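PDB 4KKM: polyprenyl synthetase from Zymomonas mobilis subsp. mobilis, which probably catalyses head-to-tail condensation of isopentenyl diphosphate with allylic diphosphates, making longer prenyl diphosphates with the help of divalent metal ions. Local coordinates for residues B[39-44]-B[86-91]; B[73-78]-B[306-311]; B[94-99]-B[146-151]; B[166-171]-B[211-216]. All coordinates share one frame; numbering follows the deposited sequence.

The four contacts lie in the helical bundle of an isoprenoid synthase fold, away from the calcium site at Asp-108 and Asp-114. Contacts 1 and 3 both use helix 87-109, the helix that carries Asp-108, and their centres are about 10 Å apart. Contact 4 lies about 11 Å from contact 3, centre to centre, and touches it. The centre of contact 2 is about 16 to 18 Å from those of the others, yet it touches each of them. Along the chain, contacts 1, 3 and 4 follow in series. Contact 2 crosses contact 1 and encloses contacts 3 and 4, so it brings late helix 306-314 back to early helix 71-80. Contacts 3 and 4 also border the second subunit.

Contact 1: residues B[39-44]-B[86-91]; sequences DRLFAE and DREAAL
Glu-88 and Leu-91 of the second segment meet Arg-40 and Leu-41 of the first. The second segment starts with Asp-86, the N-cap of helix 87-109. Asp-86 OD1 accepts a hydrogen bond from Ala-89 N at 2.8 Å and so closes the first turn. Two residues on, Glu-88 reaches out to Arg-40. Its chain bends at chi2 (77°), and the carboxylate meets the guanidinium end-on. Arg-40 NH1 donates to Glu-88 OE2 at 3.1 Å, and Arg-40 NH2 donates to Glu-88 OE1 at 3.2 Å. Both oxygens use their syn lone pairs. The two flat groups are nearly coplanar, 18° apart, and this two-pronged salt bridge holds both against rotation. Arg-40 NH2 has a second acidic partner in Asp-37, which should help fix the guanidinium. Leu-41 CG lies over one face of the Arg-40 guanidinium, toward its rim. Leu-41 CD2 comes 3.4 Å from Glu-88 OE2, the two side chains sliding past each other in opposite directions.

In the all-helical isoprenoid synthase fold, this contact joins helix 24-45 to the start of helix 87-109. The segment axes lie 11.9 Å apart at closest approach and cross at -69°. Leu-91, one turn after Glu-88, is buried. Leu-41 CD1 packs on Leu-91 CB at 3.7 Å, the two side chains crossing at about a right angle. Leu-91 also rests on Val-77 of helix 71-80.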
# COMPACT_ATOMS: atom_id res chain seq x y z
N ASP B 39 12.16 -8.92 -14.51
CA ASP B 39 13.07 -9.61 -13.59
C ASP B 39 14.30 -8.75 -13.25
O ASP B 39 14.69 -8.65 -12.08
CB ASP B 39 13.53 -10.97 -14.13
CG ASP B 39 12.53 -12.08 -13.85
OD1 ASP B 39 11.56 -11.85 -13.08
OD2 ASP B 39 12.71 -13.19 -14.38
N ARG B 40 14.90 -8.15 -14.27
CA ARG B 40 16.02 -7.24 -14.07
C ARG B 40 15.64 -6.07 -13.17
O ARG B 40 16.38 -5.72 -12.25
CB ARG B 40 16.53 -6.69 -15.41
CG ARG B 40 17.38 -5.43 -15.25
CD ARG B 40 17.93 -4.91 -16.58
NE ARG B 40 16.87 -4.54 -17.52
CZ ARG B 40 16.27 -3.36 -17.54
NH1 ARG B 40 16.61 -2.41 -16.68
NH2 ARG B 40 15.33 -3.11 -18.44
N LEU B 41 14.48 -5.48 -13.43
CA LEU B 41 14.06 -4.29 -12.71
C LEU B 41 13.76 -4.59 -11.23
O LEU B 41 14.14 -3.81 -10.35
CB LEU B 41 12.85 -3.65 -13.41
CG LEU B 41 13.18 -3.02 -14.76
CD1 LEU B 41 11.91 -2.64 -15.52
CD2 LEU B 41 14.08 -1.81 -14.59
N PHE B 42 13.10 -5.70 -10.95
CA PHE B 42 12.82 -6.08 -9.57
C PHE B 42 14.11 -6.37 -8.82
O PHE B 42 14.27 -5.98 -7.67
CB PHE B 42 11.89 -7.30 -9.50
CG PHE B 42 10.43 -6.96 -9.39
CD1 PHE B 42 9.96 -6.20 -8.32
CD2 PHE B 42 9.52 -7.40 -10.33
CE1 PHE B 42 8.61 -5.89 -8.21
CE2 PHE B 42 8.18 -7.11 -10.22
CZ PHE B 42 7.72 -6.35 -9.16
N ALA B 43 15.04 -7.06 -9.48
CA ALA B 43 16.32 -7.42 -8.87
C ALA B 43 17.07 -6.17 -8.45
O ALA B 43 17.65 -6.12 -7.37
CB ALA B 43 17.16 -8.26 -9.84
N GLU B 44 17.05 -5.16 -9.31
CA GLU B 44 17.73 -3.90 -9.05
C GLU B 44 17.04 -3.08 -7.96
O GLU B 44 17.68 -2.34 -7.22
CB GLU B 44 17.81 -3.08 -10.34
CG GLU B 44 18.52 -1.75 -10.20
CD GLU B 44 18.75 -1.07 -11.54
OE1 GLU B 44 17.89 -1.21 -12.44
OE2 GLU B 44 19.80 -0.40 -11.70
N ASP B 86 8.69 6.63 -23.56
CA ASP B 86 9.99 6.04 -23.26
C ASP B 86 9.80 4.61 -22.77
O ASP B 86 9.05 4.36 -21.82
CB ASP B 86 10.70 6.87 -22.19
CG ASP B 86 12.04 6.28 -21.79
OD1 ASP B 86 12.07 5.41 -20.90
OD2 ASP B 86 13.07 6.70 -22.37
N ARG B 87 10.48 3.67 -23.42
CA ARG B 87 10.27 2.25 -23.15
C ARG B 87 10.66 1.82 -21.74
O ARG B 87 9.97 1.01 -21.12
CB ARG B 87 10.98 1.38 -24.19
CG ARG B 87 10.27 1.32 -25.53
CD ARG B 87 11.11 0.60 -26.57
NE ARG B 87 10.44 0.55 -27.87
CZ ARG B 87 10.43 1.55 -28.74
NH1 ARG B 87 11.04 2.69 -28.45
NH2 ARG B 87 9.80 1.41 -29.90
N GLU B 88 11.77 2.35 -21.23
CA GLU B 88 12.19 1.99 -19.88
C GLU B 88 11.22 2.54 -18.83
O GLU B 88 10.92 1.87 -17.84
CB GLU B 88 13.62 2.48 -19.61
CG GLU B 88 14.18 2.11 -18.23
CD GLU B 88 14.63 0.65 -18.12
OE1 GLU B 88 14.43 -0.13 -19.07
OE2 GLU B 88 15.21 0.29 -17.07
N ALA B 89 10.72 3.74 -19.06
CA ALA B 89 9.72 4.34 -18.18
C ALA B 89 8.46 3.48 -18.15
O ALA B 89 7.93 3.19 -17.07
CB ALA B 89 9.39 5.74 -18.63
N ALA B 90 7.98 3.09 -19.33
CA ALA B 90 6.83 2.19 -19.43
C ALA B 90 7.06 0.90 -18.64
O ALA B 90 6.17 0.45 -17.90
CB ALA B 90 6.53 1.87 -20.90
N LEU B 91 8.25 0.33 -18.77
CA LEU B 91 8.59 -0.87 -18.01
C LEU B 91 8.55 -0.65 -16.50
O LEU B 91 8.14 -1.54 -15.75
CB LEU B 91 9.97 -1.40 -18.44
CG LEU B 91 10.02 -2.19 -19.75
CD1 LEU B 91 11.46 -2.34 -20.22
CD2 LEU B 91 9.34 -3.54 -19.57

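Contact 2: residues B[73-78]-B[306-311]; sequences PLLVVA and DYLRSI
Apolar packing carries most of this contact, and Ala-78, Leu-75 and Leu-74 meet Tyr-307, Leu-308 and Ile-311 in it. Ala-78 is the small residue where the backbones come nearest. Ala-78 CB lies 3.8 Å from Tyr-307 CB. The Tyr-307 ring then leads away, toward Met-30 of helix 24-45. Leu-308 CD2 also touches Ala-78 CB, at 3.8 Å. Leu-308 CD2 meets Leu-75 CD2 as well, at 3.9 Å, and those two leucines cross at about a right angle. One turn further on, Ile-311 CG1 lies anti to the carbonyl carbon (chi1 -72°), which sends CD1 to Leu-74 and leaves CG2 for Leu-75. Ile-311 CD1 meets Leu-74 CG tip to tip at 3.7 Å, while Ile-311 CG2 packs on Leu-75 CD2 at 3.9 Å. With an alanine here instead of Leu-308, Leu-75 CD2 and Ala-78 CB would probably lose the methyl that covers them both.

The pairing is antiparallel, with the segment axes 148° apart. It sets helix 306-314, near the C-terminal end of the isoprenoid synthase bundle, against helix 71-80 near its beginning. Leu-75 continues the apolar layer onto Phe-211 and Cys-214 of helix 208-221.

A water bridges the two segments. It donates to Ala-78 O at 3.0 Å and accepts from Leu-308 N at 3.2 Å. Within helix 306-314, Arg-309 NH1 forms a salt bridge with Asp-306 OD1, approaching from above the carboxylate plane.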
# COMPACT_ATOMS: atom_id res chain seq x y z
N PRO B 73 2.47 -5.99 -16.65
CA PRO B 73 3.53 -5.24 -17.33
C PRO B 73 3.40 -5.26 -18.86
O PRO B 73 3.65 -4.24 -19.51
CB PRO B 73 4.80 -5.97 -16.89
CG PRO B 73 4.47 -6.45 -15.51
CD PRO B 73 3.00 -6.83 -15.57
N LEU B 74 3.01 -6.40 -19.41
CA LEU B 74 2.86 -6.53 -20.86
C LEU B 74 1.81 -5.56 -21.40
O LEU B 74 2.01 -4.93 -22.44
CB LEU B 74 2.50 -7.97 -21.23
CG LEU B 74 2.21 -8.24 -22.71
CD1 LEU B 74 3.48 -8.06 -23.54
CD2 LEU B 74 1.60 -9.62 -22.90
N LEU B 75 0.70 -5.45 -20.69
CA LEU B 75 -0.36 -4.51 -21.08
C LEU B 75 0.12 -3.06 -21.02
O LEU B 75 -0.21 -2.25 -21.89
CB LEU B 75 -1.59 -4.69 -20.19
CG LEU B 75 -2.42 -5.94 -20.46
CD1 LEU B 75 -3.44 -6.15 -19.35
CD2 LEU B 75 -3.10 -5.83 -21.82
N VAL B 76 0.87 -2.72 -19.97
CA VAL B 76 1.43 -1.38 -19.86
C VAL B 76 2.34 -1.08 -21.04
O VAL B 76 2.19 -0.06 -21.72
CB VAL B 76 2.21 -1.19 -18.55
CG1 VAL B 76 2.96 0.15 -18.57
CG2 VAL B 76 1.27 -1.27 -17.35
N VAL B 77 3.27 -2.00 -21.30
CA VAL B 77 4.24 -1.84 -22.38
C VAL B 77 3.53 -1.72 -23.74
O VAL B 77 3.85 -0.84 -24.54
CB VAL B 77 5.26 -3.00 -22.41
CG1 VAL B 77 6.05 -3.00 -23.71
CG2 VAL B 77 6.20 -2.94 -21.20
N ALA B 78 2.56 -2.59 -23.98
CA ALA B 78 1.83 -2.59 -25.25
C ALA B 78 0.94 -1.37 -25.43
O ALA B 78 0.68 -0.95 -26.55
CB ALA B 78 1.01 -3.88 -25.41
N ASP B 306 -1.30 -3.55 -32.64
CA ASP B 306 -1.33 -4.99 -32.92
C ASP B 306 -1.02 -5.86 -31.70
O ASP B 306 -1.57 -6.95 -31.56
CB ASP B 306 -0.41 -5.36 -34.09
CG ASP B 306 -1.04 -5.07 -35.44
OD1 ASP B 306 -2.27 -4.87 -35.50
OD2 ASP B 306 -0.30 -5.06 -36.45
N TYR B 307 -0.15 -5.38 -30.81
CA TYR B 307 0.17 -6.11 -29.59
C TYR B 307 -1.05 -6.28 -28.70
O TYR B 307 -1.37 -7.40 -28.28
CB TYR B 307 1.30 -5.43 -28.82
CG TYR B 307 2.63 -5.54 -29.51
CD1 TYR B 307 3.22 -6.79 -29.72
CD2 TYR B 307 3.30 -4.42 -29.97
CE1 TYR B 307 4.44 -6.91 -30.36
CE2 TYR B 307 4.52 -4.53 -30.61
CZ TYR B 307 5.09 -5.77 -30.80
OH TYR B 307 6.30 -5.89 -31.43
N LEU B 308 -1.74 -5.18 -28.43
CA LEU B 308 -2.99 -5.22 -27.68
C LEU B 308 -4.03 -6.12 -28.35
O LEU B 308 -4.75 -6.86 -27.69
CB LEU B 308 -3.55 -3.81 -27.48
CG LEU B 308 -2.83 -2.94 -26.44
CD1 LEU B 308 -3.48 -1.56 -26.37
CD2 LEU B 308 -2.81 -3.62 -25.06
N ARG B 309 -4.10 -6.05 -29.68
CA ARG B 309 -5.02 -6.91 -30.42
C ARG B 309 -4.70 -8.39 -30.21
O ARG B 309 -5.59 -9.18 -29.90
CB ARG B 309 -5.03 -6.54 -31.91
CG ARG B 309 -5.63 -5.16 -32.21
CD ARG B 309 -5.70 -4.85 -33.70
NE ARG B 309 -6.23 -3.50 -33.93
CZ ARG B 309 -5.52 -2.48 -34.41
NH1 ARG B 309 -4.25 -2.64 -34.75
NH2 ARG B 309 -6.10 -1.30 -34.57
N SER B 310 -3.42 -8.75 -30.35
CA SER B 310 -2.96 -10.12 -30.13
C SER B 310 -3.21 -10.59 -28.70
O SER B 310 -3.58 -11.75 -28.47
CB SER B 310 -1.47 -10.24 -30.44
OG SER B 310 -1.24 -10.14 -31.83
N ILE B 311 -3.00 -9.69 -27.74
CA ILE B 311 -3.18 -10.02 -26.34
C ILE B 311 -4.62 -10.41 -26.07
O ILE B 311 -4.88 -11.40 -25.40
CB ILE B 311 -2.74 -8.86 -25.41
CG1 ILE B 311 -1.21 -8.74 -25.42
CG2 ILE B 311 -3.26 -9.07 -23.99
CD1 ILE B 311 -0.70 -7.45 -24.82
O HOH W 1 -0.25 -2.42 -28.94

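Contact 3: residues B[94-99]-B[146-151]; sequences GMAIEC and FEILSE
This is a buried, apolar helix-helix contact, in which Met-95, Ala-96 and Cys-99 of helix 87-109 pack on Ile-148 and Leu-149 of helix 131-150. It belongs to the antiparallel core of the isoprenoid synthase fold. The segment axes approach to 8.7 Å, and their directions differ by 162°. Ala-96 and Ile-148 mark the nearest backbones, their CA atoms 6.0 Å apart. The small alanine side chain probably helps to permit this.

Ile-148 supplies the larger part of the second surface. Its CG1 stands anti to its own carbonyl carbon (chi1 -67°), and the chain then extends so that CD1 enters between Met-95 and Cys-99. Met-95 CG touches Ile-148 CD1 at 3.7 Å, and the two side chains cross at about a right angle. The Met-95 chain bends at chi3, which brings Met-95 CE to 3.9 Å from the same Ile-148 CD1. The CG2 branch of Ile-148 turns instead to Ala-96 CB, at 4.1 Å. Leu-149 CD2 reaches Ala-96 CB at 3.7 Å, and Leu-149 also touches Ile-165 of helix 158-172.

The other side of helix 131-150 faces the dimer interface. Phe-146 stacks there on Phe-146 of the second subunit. In the same segment, Ser-150 OG and Ser-150 N both donate to Glu-147 O, from the same face of its carbonyl plane. The serine hydroxyl is thereby satisfied.

On the side of helix 87-109, the cysteine sulfur also joins the packing: Cys-99 SG lies 3.8 Å from Ile-148 CD1.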
# COMPACT_ATOMS: atom_id res chain seq x y z
N GLY B 94 5.19 -0.71 -15.45
CA GLY B 94 4.89 -2.13 -15.44
C GLY B 94 5.33 -2.77 -14.13
O GLY B 94 4.59 -3.55 -13.54
N MET B 95 6.53 -2.45 -13.67
CA MET B 95 6.99 -2.99 -12.39
C MET B 95 6.06 -2.58 -11.25
O MET B 95 5.72 -3.39 -10.39
CB MET B 95 8.43 -2.56 -12.05
CG MET B 95 8.87 -3.01 -10.65
SD MET B 95 10.65 -2.94 -10.37
CE MET B 95 11.00 -1.22 -10.78
N ALA B 96 5.64 -1.31 -11.26
CA ALA B 96 4.75 -0.79 -10.22
C ALA B 96 3.43 -1.57 -10.13
O ALA B 96 3.00 -1.92 -9.04
CB ALA B 96 4.49 0.70 -10.43
N ILE B 97 2.79 -1.82 -11.27
CA ILE B 97 1.51 -2.55 -11.24
C ILE B 97 1.76 -4.00 -10.84
O ILE B 97 0.94 -4.62 -10.16
CB ILE B 97 0.71 -2.45 -12.59
CG1 ILE B 97 -0.68 -3.09 -12.46
CG2 ILE B 97 1.47 -3.08 -13.76
CD1 ILE B 97 -1.53 -2.47 -11.37
N GLU B 98 2.92 -4.52 -11.22
CA GLU B 98 3.26 -5.89 -10.88
C GLU B 98 3.52 -6.02 -9.38
O GLU B 98 3.30 -7.08 -8.80
CB GLU B 98 4.46 -6.38 -11.71
CG GLU B 98 4.77 -7.87 -11.58
CD GLU B 98 3.75 -8.80 -12.24
OE1 GLU B 98 2.70 -8.32 -12.73
OE2 GLU B 98 4.00 -10.02 -12.26
N CYS B 99 3.97 -4.94 -8.75
CA CYS B 99 4.08 -4.92 -7.29
C CYS B 99 2.74 -5.20 -6.63
O CYS B 99 2.65 -5.99 -5.69
CB CYS B 99 4.61 -3.58 -6.79
SG CYS B 99 6.39 -3.36 -7.00
N PHE B 146 4.07 2.45 -4.99
CA PHE B 146 3.86 3.89 -4.97
C PHE B 146 5.18 4.65 -4.95
O PHE B 146 5.29 5.73 -5.55
CB PHE B 146 2.94 4.29 -3.81
CG PHE B 146 1.55 3.75 -3.96
CD1 PHE B 146 0.64 4.36 -4.82
CD2 PHE B 146 1.17 2.60 -3.29
CE1 PHE B 146 -0.63 3.84 -4.98
CE2 PHE B 146 -0.10 2.07 -3.45
CZ PHE B 146 -1.01 2.70 -4.29
N GLU B 147 6.18 4.09 -4.29
CA GLU B 147 7.53 4.65 -4.34
C GLU B 147 8.02 4.71 -5.78
O GLU B 147 8.56 5.72 -6.22
CB GLU B 147 8.52 3.86 -3.48
CG GLU B 147 9.88 4.57 -3.38
CD GLU B 147 10.91 3.79 -2.59
OE1 GLU B 147 10.54 2.83 -1.90
OE2 GLU B 147 12.11 4.15 -2.67
N ILE B 148 7.82 3.62 -6.52
CA ILE B 148 8.27 3.54 -7.91
C ILE B 148 7.60 4.60 -8.78
O ILE B 148 8.27 5.31 -9.54
CB ILE B 148 8.00 2.14 -8.52
CG1 ILE B 148 8.86 1.07 -7.84
CG2 ILE B 148 8.26 2.14 -10.03
CD1 ILE B 148 8.36 -0.35 -8.10
N LEU B 149 6.28 4.72 -8.65
CA LEU B 149 5.53 5.68 -9.47
C LEU B 149 5.87 7.13 -9.17
O LEU B 149 5.69 8.01 -10.01
CB LEU B 149 4.02 5.48 -9.30
CG LEU B 149 3.41 4.24 -9.95
CD1 LEU B 149 1.90 4.25 -9.75
CD2 LEU B 149 3.75 4.21 -11.45
N SER B 150 6.37 7.39 -7.96
CA SER B 150 6.64 8.76 -7.53
C SER B 150 7.92 9.33 -8.15
O SER B 150 8.07 10.55 -8.25
CB SER B 150 6.72 8.84 -6.01
OG SER B 150 7.95 8.31 -5.54
N GLU B 151 8.83 8.45 -8.55
CA GLU B 151 10.16 8.87 -9.01
C GLU B 151 10.18 9.55 -10.38
O GLU B 151 9.39 9.24 -11.27
CB GLU B 151 11.13 7.69 -9.02
CG GLU B 151 11.31 7.03 -7.67
CD GLU B 151 12.42 6.00 -7.68
OE1 GLU B 151 12.69 5.44 -8.76
OE2 GLU B 151 13.01 5.75 -6.61

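Contact 4: residues B[166-171]-B[211-216]; sequences QALAIA and FGFCLE
Helices 158-172 and 208-221 run antiparallel here, with segment axes 9.6 Å apart at closest approach, directions 168° apart, and the CA atoms of Leu-168 and Phe-213 nearest each other, 6.4 Å apart. Both belong to the helical bundle of the isoprenoid synthase fold. Phe-213 carries most of the contact. Its ring carbon CG is set anti to the backbone N (chi1 172°), which sends the ring across to the other helix. Leu-168 CD1 stands over the centre of one ring face, 4.0 Å from the centroid of the Phe-213 ring and 4° from its normal, a CH-pi contact. Ala-167 meets the ring differently. Ala-167 CB lies at the edge, near the ring plane, 4.0 Å from Phe-213 CD1. Ala-171 CB packs on Phe-213 CB at the root of the side chain. Replacing Phe-213 by an alanine is likely to strip Leu-168 CD1 of its ring face and open a gap between the helices.

Beyond the ring, Glu-216 reaches out in an extended chain to bring OE1 near Ala-167 CB, and Lys-233 of helix 226-253 holds this OE1 in a salt bridge. Ile-97 of helix 87-109 touches both Leu-168 and Phe-213. Nearer the leucine backbone, Leu-168 CB reaches Phe-213 CE1 at 3.7 Å.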
# COMPACT_ATOMS: atom_id res chain seq x y z
N GLN B 166 -2.74 8.35 -8.30
CA GLN B 166 -4.16 8.35 -7.96
C GLN B 166 -4.89 7.16 -8.56
O GLN B 166 -5.66 6.48 -7.88
CB GLN B 166 -4.84 9.65 -8.39
CG GLN B 166 -6.33 9.64 -8.09
CD GLN B 166 -6.93 11.02 -7.97
OE1 GLN B 166 -6.53 11.95 -8.68
NE2 GLN B 166 -7.88 11.17 -7.05
N ALA B 167 -4.64 6.90 -9.84
CA ALA B 167 -5.27 5.77 -10.53
C ALA B 167 -4.90 4.45 -9.89
O ALA B 167 -5.75 3.58 -9.70
CB ALA B 167 -4.91 5.77 -12.01
N LEU B 168 -3.62 4.27 -9.55
CA LEU B 168 -3.21 3.03 -8.91
C LEU B 168 -3.86 2.83 -7.53
O LEU B 168 -4.30 1.72 -7.20
CB LEU B 168 -1.69 2.94 -8.79
CG LEU B 168 -1.22 1.58 -8.26
CD1 LEU B 168 -1.61 0.48 -9.24
CD2 LEU B 168 0.27 1.57 -7.97
N ALA B 169 -3.93 3.89 -6.72
CA ALA B 169 -4.48 3.77 -5.37
C ALA B 169 -5.96 3.41 -5.40
O ALA B 169 -6.43 2.59 -4.62
CB ALA B 169 -4.26 5.06 -4.57
N ILE B 170 -6.68 4.02 -6.33
CA ILE B 170 -8.09 3.70 -6.53
C ILE B 170 -8.23 2.26 -7.03
O ILE B 170 -9.06 1.49 -6.52
CB ILE B 170 -8.75 4.68 -7.50
CG1 ILE B 170 -8.77 6.09 -6.88
CG2 ILE B 170 -10.15 4.21 -7.86
CD1 ILE B 170 -9.22 7.18 -7.85
N ALA B 171 -7.41 1.88 -8.01
CA ALA B 171 -7.48 0.53 -8.57
C ALA B 171 -7.08 -0.57 -7.58
O ALA B 171 -7.43 -1.74 -7.76
CB ALA B 171 -6.60 0.44 -9.82
N PHE B 211 -6.28 -4.29 -14.54
CA PHE B 211 -6.23 -4.24 -16.00
C PHE B 211 -6.55 -2.83 -16.47
O PHE B 211 -5.89 -2.29 -17.36
CB PHE B 211 -7.23 -5.24 -16.62
CG PHE B 211 -6.84 -6.68 -16.44
CD1 PHE B 211 -5.52 -7.06 -16.50
CD2 PHE B 211 -7.81 -7.65 -16.20
CE1 PHE B 211 -5.15 -8.39 -16.33
CE2 PHE B 211 -7.45 -8.98 -16.02
CZ PHE B 211 -6.12 -9.35 -16.09
N GLY B 212 -7.58 -2.24 -15.87
CA GLY B 212 -7.95 -0.86 -16.18
C GLY B 212 -6.78 0.08 -15.98
O GLY B 212 -6.52 0.96 -16.80
N PHE B 213 -6.04 -0.12 -14.89
CA PHE B 213 -4.88 0.72 -14.63
C PHE B 213 -3.83 0.58 -15.74
O PHE B 213 -3.25 1.57 -16.17
CB PHE B 213 -4.21 0.39 -13.30
CG PHE B 213 -2.90 1.11 -13.11
CD1 PHE B 213 -2.89 2.42 -12.67
CD2 PHE B 213 -1.70 0.50 -13.44
CE1 PHE B 213 -1.69 3.10 -12.52
CE2 PHE B 213 -0.51 1.19 -13.31
CZ PHE B 213 -0.50 2.48 -12.85
N CYS B 214 -3.58 -0.65 -16.18
CA CYS B 214 -2.58 -0.89 -17.21
C CYS B 214 -2.86 -0.09 -18.48
O CYS B 214 -1.94 0.50 -19.06
CB CYS B 214 -2.49 -2.38 -17.54
SG CYS B 214 -1.85 -3.40 -16.20
N LEU B 215 -4.12 -0.08 -18.90
CA LEU B 215 -4.53 0.62 -20.12
C LEU B 215 -4.56 2.12 -19.89
O LEU B 215 -4.11 2.90 -20.73
CB LEU B 215 -5.90 0.12 -20.60
CG LEU B 215 -5.90 -1.09 -21.55
CD1 LEU B 215 -5.33 -0.72 -22.92
CD2 LEU B 215 -5.15 -2.28 -20.95
N GLU B 216 -5.09 2.53 -18.74
CA GLU B 216 -5.18 3.95 -18.44
C GLU B 216 -3.79 4.56 -18.28
O GLU B 216 -3.56 5.71 -18.66
CB GLU B 216 -6.05 4.20 -17.20
CG GLU B 216 -6.26 5.68 -16.90
CD GLU B 216 -7.24 5.93 -15.76
OE1 GLU B 216 -7.65 4.97 -15.07
OE2 GLU B 216 -7.62 7.11 -15.55